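Local coordinates for protein rhamnosidase B (PDB 2OKX) that catalyses, as a family 78 glycoside hydrolase, the hydrolysis of terminal alpha-L-rhamnose residues from glycosides, probably with inversion at the anomeric carbon, at residues Ala221-Arg226 against Ser390-Glu395; Arg652-Val657 against Ala711-Ala716; Lys926-Ala931 against Thr950-Met955. All coordinates share one frame; numbering follows the deposited sequence. Where two conformers were deposited one is given.

The three contacts follow one another along the chain without overlap, and none touches another. Contact 1 joins the edge strand 392-393 to strand 219-223 in a five-stranded antiparallel sheet. Contact 2 packs helix 647-665 on helix 696-715 within the six-hairpin glycosidase domain, its centre about 48 Å from that of contact 1 and on the opposite side of the chain's centre. Contact 3 pairs strands 924-932 and 946-954 in the C-terminal domain, with centres about 35 Å from contact 2 and 62 Å from contact 1. Together they sample a modular enzyme, in which beta domains accompany the helical barrel characteristic of the family's catalytic domain.

Contact 1: Ala221-Arg226 against Ser390-Glu395; sequences AALDLR and SLYTEE
An antiparallel edge pairing closes one side of a five-stranded sheet here, with Ala222 facing Thr393 as a hydrogen-bonded pair and Leu223 facing Tyr392 as a non-hydrogen-bonded one. The touching parts run 170° apart. Ala222 N donates to Thr393 O at 2.9 Å with an N-H...O angle of 159°, whereas the return bond from Thr393 N to Ala222 O is longer, 3.3 Å, and more bent. Beyond it, Asp224 N donates to Leu391 O at 3.0 Å, carrying the pairing to the point where the first strand gives way to a helix. A water lies 2.8 Å from Ala222 O and makes a weaker approach to Leu391 O.

On one face, Leu223 and Tyr392 lie side by side and point the same way, Leu223 CD2 coming within 3.7 Å of Tyr392 CD1. Ala221 CB approaches the same ring obliquely, 3.8 Å from Tyr392 CE1. The Tyr392 hydroxyl donates to Glu394 OE2 at 2.7 Å, meeting the anti side of the carboxylate, and also bonds Tyr219 OH. The other face brings Ala222 CB against Thr393 CG2. Thr393 OG1, anti to its own N (chi1 -173°), accepts from Glu395 N and forms an ST turn that shapes the chain just after the strand.

Asp224 is the N-cap of helix 225-229: its OD2 accepts from Asn227 N, while OD1 forms a salt bridge with Arg20. Strand 219-223 lies between 392-393 and strand 314-320, where Ala221 and Leu223 make backbone hydrogen bonds with Phe316 and Ser314 respectively.

Contact 2: Arg652-Val657 against Ala711-Ala716; sequences RIWPAV and ALAAAA
Trp654 lays one face of its indole over Ala713 in a CH-pi contact, the principal feature of a helix-helix interface in the six-hairpin glycosidase domain. Ala713 CB stands 3.7 Å from the centroid of the six-membered ring and only 5° off its normal, the geometry expected when a methyl group sits squarely above that ring. The indole reaches this place because Trp654 CG is anti to the backbone N (chi1 169°). Around it, Leu712 serves two partners: its CD1 meets Val657 CG2 at 3.8 Å, the two side chains crossing at about a right angle, and its CD2 lies 4.2 Å from Ile653 CG2.

The axes of the short helical segments come within 8.9 Å and cross at -142°, so they run broadly antiparallel, with small alanines admitting the large indole. Helix 647-665 is kinked here: Pro655 has no N-H to give, and the N of Ala656 also lacks a bond to the preceding turn, while Val657 N regains one to Ile653 O. Farther out, Trp633 of helix 627-644 touches Ile653, and Cys637 of that helix touches Leu712. The indole's polar edge is held by Glu721, whose OE1 accepts from Trp654 NE1; near the ring's attachment, Trp654 CB rests 4.0 Å from Ala716 CB.

Contact 3: Lys926-Ala931 against Thr950-Met955; sequences KLRIEA and TQVKYM. With CA (calcium ion), chain D.
Strands 926-931 and 950-954 run parallel, their axes 4.7 Å apart and 13° from aligned, and five backbone bonds join them. Leu927 O accepts from Thr950 N, Ile929 N donates to Thr950 O, and Val952 N meets Ile929 O at 2.7 Å with an almost straight N-H...O angle of 178°. Ala931 N then donates to Val952 O; the last bond runs from Tyr954 N to Ala931 O at 3.1 Å.

Arg928, Glu930, Thr950 and Val952 share one face. In one of its two conformers Arg928 projects from that face in an extended chain and leans across to the neighbouring strand; in that conformer Val952 CG2 sits over one face of the guanidinium, 3.9 Å from Arg928 NH2. Glu930 and Val952 lie side by side, with Glu930 OE1 3.9 Å from Val952 CG1. Tyr954, whose CG lies between its backbone N and carbonyl carbon (chi1 62°), brings its ring obliquely against Ala931 of the neighbouring strand; its CE1 comes to 3.3 Å of Ala931 C, and its hydroxyl bonds His912 N. Ile929 and Ala931 point to the other face, and Ile929 packs on Val939 of strand 936-939.

A water bridges Leu927 O and Thr950 OG1. Strand 946-954 is the outermost strand of this five-stranded sheet. The Lys953 ammonium is separately engaged by Glu933 O. Lys953 O turns away from 926-931 and binds a calcium ion at 2.4 Å, with four other atoms completing the site; the edge strand thus meets calcium through a backbone carbonyl, whose polarity the ion would probably enhance.

Contact 1: Ala221-Arg226 against Ser390-Glu395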
loop_
_atom_site.group_PDB
_atom_site.type_symbol
_atom_site.label_atom_id
_atom_site.label_comp_id
_atom_site.label_asym_id
_atom_site.label_seq_id
_atom_site.Cartn_x
_atom_site.Cartn_y
_atom_site.Cartn_z
ATOM N N ALA A 221 17.838 -13.153 -11.626
ATOM C CA ALA A 221 18.055 -13.048 -10.195
ATOM C C ALA A 221 17.512 -11.765 -9.592
ATOM O O ALA A 221 17.476 -10.719 -10.242
ATOM C CB ALA A 221 19.554 -13.170 -9.893
ATOM N N ALA A 222 17.084 -11.869 -8.338
ATOM C CA ALA A 222 16.563 -10.733 -7.598
ATOM C C ALA A 222 17.596 -10.438 -6.513
ATOM O O ALA A 222 17.944 -11.318 -5.715
ATOM C CB ALA A 222 15.206 -11.082 -6.977
ATOM N N LEU A 223 18.090 -9.205 -6.498
ATOM C CA LEU A 223 19.105 -8.794 -5.536
ATOM C C LEU A 223 18.642 -7.671 -4.625
ATOM O O LEU A 223 18.033 -6.708 -5.083
ATOM C CB LEU A 223 20.366 -8.313 -6.265
ATOM C CG LEU A 223 20.616 -8.668 -7.734
ATOM C CD1 LEU A 223 21.922 -8.013 -8.178
ATOM C CD2 LEU A 223 20.680 -10.167 -7.925
ATOM N N ASP A 224 18.932 -7.792 -3.334
ATOM C CA ASP A 224 18.581 -6.741 -2.394
ATOM C C ASP A 224 19.859 -5.925 -2.215
ATOM O O ASP A 224 20.623 -6.121 -1.266
ATOM C CB ASP A 224 18.124 -7.331 -1.063
ATOM C CG ASP A 224 17.539 -6.284 -0.136
ATOM O OD1 ASP A 224 16.773 -6.658 0.777
ATOM O OD2 ASP A 224 17.848 -5.088 -0.316
ATOM N N LEU A 225 20.093 -5.026 -3.164
ATOM C CA LEU A 225 21.276 -4.177 -3.156
ATOM C C LEU A 225 21.310 -3.218 -1.973
ATOM O O LEU A 225 22.384 -2.863 -1.491
ATOM C CB LEU A 225 21.359 -3.397 -4.470
ATOM C CG LEU A 225 21.577 -4.245 -5.726
ATOM C CD1 LEU A 225 21.542 -3.363 -6.968
ATOM C CD2 LEU A 225 22.910 -4.976 -5.623
ATOM N N ARG A 226 20.138 -2.802 -1.505
ATOM C CA ARG A 226 20.054 -1.884 -0.372
ATOM C C ARG A 226 20.700 -2.495 0.873
ATOM O O ARG A 226 21.574 -1.887 1.492
ATOM C CB ARG A 226 18.586 -1.538 -0.081
ATOM C CG ARG A 226 18.347 -0.723 1.193
ATOM C CD ARG A 226 16.852 -0.651 1.490
ATOM N NE ARG A 226 16.543 -0.143 2.825
ATOM C CZ ARG A 226 16.495 1.144 3.154
ATOM N NH1 ARG A 226 16.204 1.501 4.400
ATOM N NH2 ARG A 226 16.730 2.075 2.242
ATOM N N SER A 390 21.537 -14.563 1.672
ATOM C CA SER A 390 20.137 -14.308 1.994
ATOM C C SER A 390 19.526 -13.130 1.227
ATOM O O SER A 390 18.305 -12.957 1.213
ATOM C CB SER A 390 19.975 -14.090 3.500
ATOM O OG SER A 390 20.685 -12.945 3.939
ATOM N N LEU A 391 20.373 -12.334 0.583
ATOM C CA LEU A 391 19.911 -11.172 -0.171
ATOM C C LEU A 391 19.937 -11.463 -1.664
ATOM O O LEU A 391 19.793 -10.559 -2.481
ATOM C CB LEU A 391 20.818 -9.966 0.115
ATOM C CG LEU A 391 21.068 -9.597 1.582
ATOM C CD1 LEU A 391 21.972 -8.371 1.656
ATOM C CD2 LEU A 391 19.746 -9.330 2.281
ATOM N N TYR A 392 20.103 -12.732 -2.013
ATOM C CA TYR A 392 20.205 -13.132 -3.411
ATOM C C TYR A 392 19.419 -14.395 -3.743
ATOM O O TYR A 392 19.405 -15.348 -2.962
ATOM C CB TYR A 392 21.682 -13.366 -3.742
ATOM C CG TYR A 392 21.950 -13.895 -5.127
ATOM C CD1 TYR A 392 22.149 -13.028 -6.198
ATOM C CD2 TYR A 392 22.016 -15.270 -5.370
ATOM C CE1 TYR A 392 22.413 -13.509 -7.474
ATOM C CE2 TYR A 392 22.276 -15.764 -6.647
ATOM C CZ TYR A 392 22.475 -14.878 -7.691
ATOM O OH TYR A 392 22.747 -15.349 -8.952
ATOM N N THR A 393 18.774 -14.404 -4.907
ATOM C CA THR A 393 18.030 -15.581 -5.347
ATOM C C THR A 393 17.868 -15.642 -6.862
ATOM O O THR A 393 17.669 -14.622 -7.521
ATOM C CB THR A 393 16.619 -15.670 -4.706
ATOM O OG1 THR A 393 16.024 -16.930 -5.059
ATOM C CG2 THR A 393 15.713 -14.536 -5.206
ATOM N N GLU A 394 17.971 -16.851 -7.406
ATOM C CA GLU A 394 17.818 -17.072 -8.837
ATOM C C GLU A 394 16.411 -17.594 -9.143
ATOM O O GLU A 394 16.100 -17.963 -10.271
ATOM C CB GLU A 394 18.893 -18.047 -9.336
ATOM C CG GLU A 394 20.240 -17.363 -9.565
ATOM C CD GLU A 394 21.400 -18.334 -9.726
ATOM O OE1 GLU A 394 21.203 -19.420 -10.306
ATOM O OE2 GLU A 394 22.518 -17.994 -9.282
ATOM N N GLU A 395 15.568 -17.628 -8.116
ATOM C CA GLU A 395 14.180 -18.058 -8.270
ATOM C C GLU A 395 13.443 -16.722 -8.318
ATOM O O GLU A 395 12.912 -16.250 -7.316
ATOM C CB GLU A 395 13.770 -18.897 -7.061
ATOM C CG GLU A 395 14.682 -20.114 -6.870
ATOM C CD GLU A 395 14.317 -20.954 -5.670
ATOM O OE1 GLU A 395 14.581 -20.519 -4.525
ATOM O OE2 GLU A 395 13.756 -22.053 -5.874
HETATM O O HOH W 1 16.612 -11.189 -3.224
#

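Contact 2: Arg652-Val657 against Ala711-Ala716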
loop_
_atom_site.group_PDB
_atom_site.type_symbol
_atom_site.label_atom_id
_atom_site.label_comp_id
_atom_site.label_asym_id
_atom_site.label_seq_id
_atom_site.Cartn_x
_atom_site.Cartn_y
_atom_site.Cartn_z
ATOM N N ARG A 652 -9.470 13.423 24.057
ATOM C CA ARG A 652 -8.295 12.559 24.040
ATOM C C ARG A 652 -7.274 12.979 22.994
ATOM O O ARG A 652 -6.069 12.895 23.229
ATOM C CB ARG A 652 -8.688 11.103 23.762
ATOM C CG ARG A 652 -9.497 10.422 24.853
ATOM C CD ARG A 652 -9.495 8.914 24.644
ATOM N NE ARG A 652 -10.130 8.519 23.387
ATOM C CZ ARG A 652 -11.439 8.342 23.233
ATOM N NH1 ARG A 652 -11.929 7.986 22.053
ATOM N NH2 ARG A 652 -12.258 8.505 24.265
ATOM N N ILE A 653 -7.755 13.437 21.842
ATOM C CA ILE A 653 -6.868 13.820 20.749
ATOM C C ILE A 653 -6.396 15.276 20.740
ATOM O O ILE A 653 -5.383 15.591 20.115
ATOM C CB ILE A 653 -7.530 13.498 19.372
ATOM C CG1 ILE A 653 -6.453 13.185 18.335
ATOM C CG2 ILE A 653 -8.378 14.674 18.897
ATOM C CD1 ILE A 653 -5.747 11.873 18.582
ATOM N N TRP A 654 -7.114 16.164 21.426
ATOM C CA TRP A 654 -6.735 17.580 21.439
ATOM C C TRP A 654 -5.258 17.843 21.736
ATOM O O TRP A 654 -4.602 18.596 21.015
ATOM C CB TRP A 654 -7.597 18.368 22.434
ATOM C CG TRP A 654 -7.078 19.763 22.680
ATOM C CD1 TRP A 654 -6.712 20.299 23.884
ATOM C CD2 TRP A 654 -6.825 20.780 21.698
ATOM N NE1 TRP A 654 -6.247 21.583 23.711
ATOM C CE2 TRP A 654 -6.305 21.903 22.382
ATOM C CE3 TRP A 654 -6.988 20.851 20.308
ATOM C CZ2 TRP A 654 -5.943 23.086 21.721
ATOM C CZ3 TRP A 654 -6.627 22.028 19.650
ATOM C CH2 TRP A 654 -6.111 23.128 20.360
ATOM N N PRO A 655 -4.716 17.241 22.808
ATOM C CA PRO A 655 -3.303 17.456 23.144
ATOM C C PRO A 655 -2.348 17.175 21.983
ATOM O O PRO A 655 -1.432 17.958 21.722
ATOM C CB PRO A 655 -3.088 16.511 24.324
ATOM C CG PRO A 655 -4.417 16.552 25.011
ATOM C CD PRO A 655 -5.383 16.440 23.848
ATOM N N ALA A 656 -2.561 16.061 21.286
ATOM C CA ALA A 656 -1.708 15.703 20.155
ATOM C C ALA A 656 -1.846 16.731 19.039
ATOM O O ALA A 656 -0.881 17.027 18.330
ATOM C CB ALA A 656 -2.074 14.313 19.637
ATOM N N VAL A 657 -3.049 17.274 18.881
ATOM C CA VAL A 657 -3.307 18.274 17.849
ATOM C C VAL A 657 -2.603 19.583 18.193
ATOM O O VAL A 657 -1.949 20.194 17.347
ATOM C CB VAL A 657 -4.824 18.542 17.701
ATOM C CG1 VAL A 657 -5.059 19.709 16.756
ATOM C CG2 VAL A 657 -5.521 17.290 17.178
ATOM N N ALA A 711 -12.425 23.530 16.709
ATOM C CA ALA A 711 -13.532 22.590 16.839
ATOM C C ALA A 711 -13.180 21.477 17.822
ATOM O O ALA A 711 -13.979 21.128 18.686
ATOM C CB ALA A 711 -13.888 22.003 15.473
ATOM N N LEU A 712 -11.978 20.929 17.693
ATOM C CA LEU A 712 -11.535 19.858 18.581
ATOM C C LEU A 712 -11.345 20.373 20.000
ATOM O O LEU A 712 -11.720 19.710 20.969
ATOM C CB LEU A 712 -10.228 19.252 18.064
ATOM C CG LEU A 712 -10.379 18.476 16.752
ATOM C CD1 LEU A 712 -9.017 18.206 16.134
ATOM C CD2 LEU A 712 -11.122 17.180 17.025
ATOM N N ALA A 713 -10.758 21.560 20.118
ATOM C CA ALA A 713 -10.527 22.167 21.424
ATOM C C ALA A 713 -11.859 22.402 22.131
ATOM O O ALA A 713 -12.009 22.094 23.314
ATOM C CB ALA A 713 -9.783 23.484 21.262
ATOM N N ALA A 714 -12.824 22.948 21.398
ATOM C CA ALA A 714 -14.143 23.230 21.955
ATOM C C ALA A 714 -14.867 21.937 22.307
ATOM O O ALA A 714 -15.442 21.810 23.389
ATOM C CB ALA A 714 -14.966 24.040 20.959
ATOM N N ALA A 715 -14.841 20.975 21.388
ATOM C CA ALA A 715 -15.494 19.696 21.626
ATOM C C ALA A 715 -14.833 19.030 22.823
ATOM O O ALA A 715 -15.469 18.274 23.556
ATOM C CB ALA A 715 -15.376 18.802 20.394
ATOM N N ALA A 716 -13.552 19.325 23.020
ATOM C CA ALA A 716 -12.795 18.753 24.126
ATOM C C ALA A 716 -13.101 19.463 25.440
ATOM O O ALA A 716 -12.717 18.991 26.510
ATOM C CB ALA A 716 -11.300 18.827 23.831
#

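Contact 3: Lys926-Ala931 against Thr950-Met955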
loop_
_atom_site.group_PDB
_atom_site.type_symbol
_atom_site.label_atom_id
_atom_site.label_comp_id
_atom_site.label_asym_id
_atom_site.label_seq_id
_atom_site.Cartn_x
_atom_site.Cartn_y
_atom_site.Cartn_z
ATOM N N LYS A 926 -40.431 15.241 -7.163
ATOM C CA LYS A 926 -41.125 14.374 -6.230
ATOM C C LYS A 926 -39.917 13.938 -5.395
ATOM O O LYS A 926 -38.908 13.495 -5.954
ATOM C CB LYS A 926 -41.731 13.166 -6.935
ATOM C CG LYS A 926 -42.667 12.367 -6.054
ATOM C CD LYS A 926 -42.636 10.886 -6.399
ATOM C CE LYS A 926 -42.906 10.627 -7.871
ATOM N NZ LYS A 926 -42.831 9.169 -8.182
ATOM N N LEU A 927 -40.001 14.077 -4.077
ATOM C CA LEU A 927 -38.887 13.729 -3.199
ATOM C C LEU A 927 -39.343 12.935 -1.982
ATOM O O LEU A 927 -40.321 13.298 -1.335
ATOM C CB LEU A 927 -38.184 15.016 -2.738
ATOM C CG LEU A 927 -37.181 14.958 -1.579
ATOM C CD1 LEU A 927 -35.937 14.210 -2.022
ATOM C CD2 LEU A 927 -36.808 16.374 -1.138
ATOM N N ARG A 928 -38.628 11.852 -1.680
ATOM C CA ARG A 928 -38.938 11.010 -0.528
ATOM C C ARG A 928 -37.700 10.960 0.370
ATOM O O ARG A 928 -36.569 10.803 -0.111
ATOM C CB ARG A 928 -39.297 9.593 -0.991
ATOM C CG ARG A 928 -39.658 8.625 0.134
ATOM C CD ARG A 928 -39.705 7.187 -0.383
ATOM N NE ARG A 928 -40.084 6.221 0.648
ATOM C CZ ARG A 928 -41.330 6.017 1.068
ATOM N NH1 ARG A 928 -42.336 6.713 0.549
ATOM N NH2 ARG A 928 -41.570 5.109 2.004
ATOM N N ILE A 929 -37.923 11.100 1.672
ATOM C CA ILE A 929 -36.856 11.079 2.659
ATOM C C ILE A 929 -37.270 10.127 3.778
ATOM O O ILE A 929 -38.388 10.208 4.286
ATOM C CB ILE A 929 -36.650 12.481 3.281
ATOM C CG1 ILE A 929 -36.254 13.483 2.194
ATOM C CG2 ILE A 929 -35.583 12.425 4.373
ATOM C CD1 ILE A 929 -36.381 14.934 2.635
ATOM N N GLU A 930 -36.375 9.225 4.157
ATOM C CA GLU A 930 -36.668 8.291 5.234
ATOM C C GLU A 930 -35.509 8.342 6.215
ATOM O O GLU A 930 -34.345 8.234 5.824
ATOM C CB GLU A 930 -36.849 6.876 4.678
ATOM C CG GLU A 930 -37.469 5.906 5.669
ATOM C CD GLU A 930 -38.044 4.666 5.000
ATOM O OE1 GLU A 930 -38.745 3.895 5.694
ATOM O OE2 GLU A 930 -37.794 4.464 3.786
ATOM N N ALA A 931 -35.821 8.522 7.493
ATOM C CA ALA A 931 -34.780 8.596 8.511
ATOM C C ALA A 931 -35.355 8.274 9.886
ATOM O O ALA A 931 -36.567 8.266 10.063
ATOM C CB ALA A 931 -34.170 9.988 8.520
ATOM N N THR A 950 -42.204 13.723 0.579
ATOM C CA THR A 950 -42.759 12.726 1.482
ATOM C C THR A 950 -41.675 12.386 2.498
ATOM O O THR A 950 -40.641 11.804 2.154
ATOM C CB THR A 950 -43.168 11.443 0.737
ATOM O OG1 THR A 950 -44.163 11.757 -0.245
ATOM C CG2 THR A 950 -43.736 10.414 1.714
ATOM N N GLN A 951 -41.900 12.772 3.749
ATOM C CA GLN A 951 -40.927 12.496 4.786
ATOM C C GLN A 951 -41.437 11.395 5.697
ATOM O O GLN A 951 -42.492 11.524 6.323
ATOM C CB GLN A 951 -40.634 13.747 5.609
ATOM C CG GLN A 951 -39.538 13.514 6.635
ATOM C CD GLN A 951 -39.217 14.751 7.445
ATOM O OE1 GLN A 951 -39.289 15.869 6.942
ATOM N NE2 GLN A 951 -38.843 14.552 8.705
ATOM N N VAL A 952 -40.671 10.311 5.757
ATOM C CA VAL A 952 -41.013 9.156 6.567
ATOM C C VAL A 952 -40.036 8.986 7.730
ATOM O O VAL A 952 -38.819 9.054 7.545
ATOM C CB VAL A 952 -40.978 7.870 5.710
ATOM C CG1 VAL A 952 -41.325 6.673 6.565
ATOM C CG2 VAL A 952 -41.943 7.992 4.532
ATOM N N LYS A 953 -40.568 8.778 8.930
ATOM C CA LYS A 953 -39.730 8.572 10.107
ATOM C C LYS A 953 -39.974 7.167 10.638
ATOM O O LYS A 953 -41.119 6.710 10.686
ATOM C CB LYS A 953 -40.077 9.568 11.217
ATOM C CG LYS A 953 -39.555 10.983 11.032
ATOM C CD LYS A 953 -40.054 11.859 12.179
ATOM C CE LYS A 953 -39.383 13.222 12.194
ATOM N NZ LYS A 953 -37.941 13.143 12.566
ATOM N N TYR A 954 -38.910 6.473 11.026
ATOM C CA TYR A 954 -39.085 5.142 11.584
ATOM C C TYR A 954 -38.401 5.068 12.943
ATOM O O TYR A 954 -37.609 5.941 13.296
ATOM C CB TYR A 954 -38.565 4.047 10.630
ATOM C CG TYR A 954 -37.089 4.079 10.298
ATOM C CD1 TYR A 954 -36.563 5.034 9.426
ATOM C CD2 TYR A 954 -36.221 3.120 10.824
ATOM C CE1 TYR A 954 -35.202 5.028 9.082
ATOM C CE2 TYR A 954 -34.869 3.105 10.488
ATOM C CZ TYR A 954 -34.368 4.058 9.621
ATOM O OH TYR A 954 -33.033 4.040 9.304
ATOM N N MET A 955 -38.726 4.035 13.710
ATOM C CA MET A 955 -38.169 3.862 15.044
ATOM C C MET A 955 -36.688 3.533 15.087
ATOM O O MET A 955 -36.169 2.821 14.229
ATOM C CB MET A 955 -38.936 2.772 15.782
ATOM C CG MET A 955 -40.363 3.139 16.095
ATOM S SD MET A 955 -41.205 1.770 16.895
ATOM C CE MET A 955 -40.232 1.616 18.394
HETATM CA CA CA D . -43.442 6.721 11.065
HETATM O O HOH W 2 -43.218 12.653 -2.569
#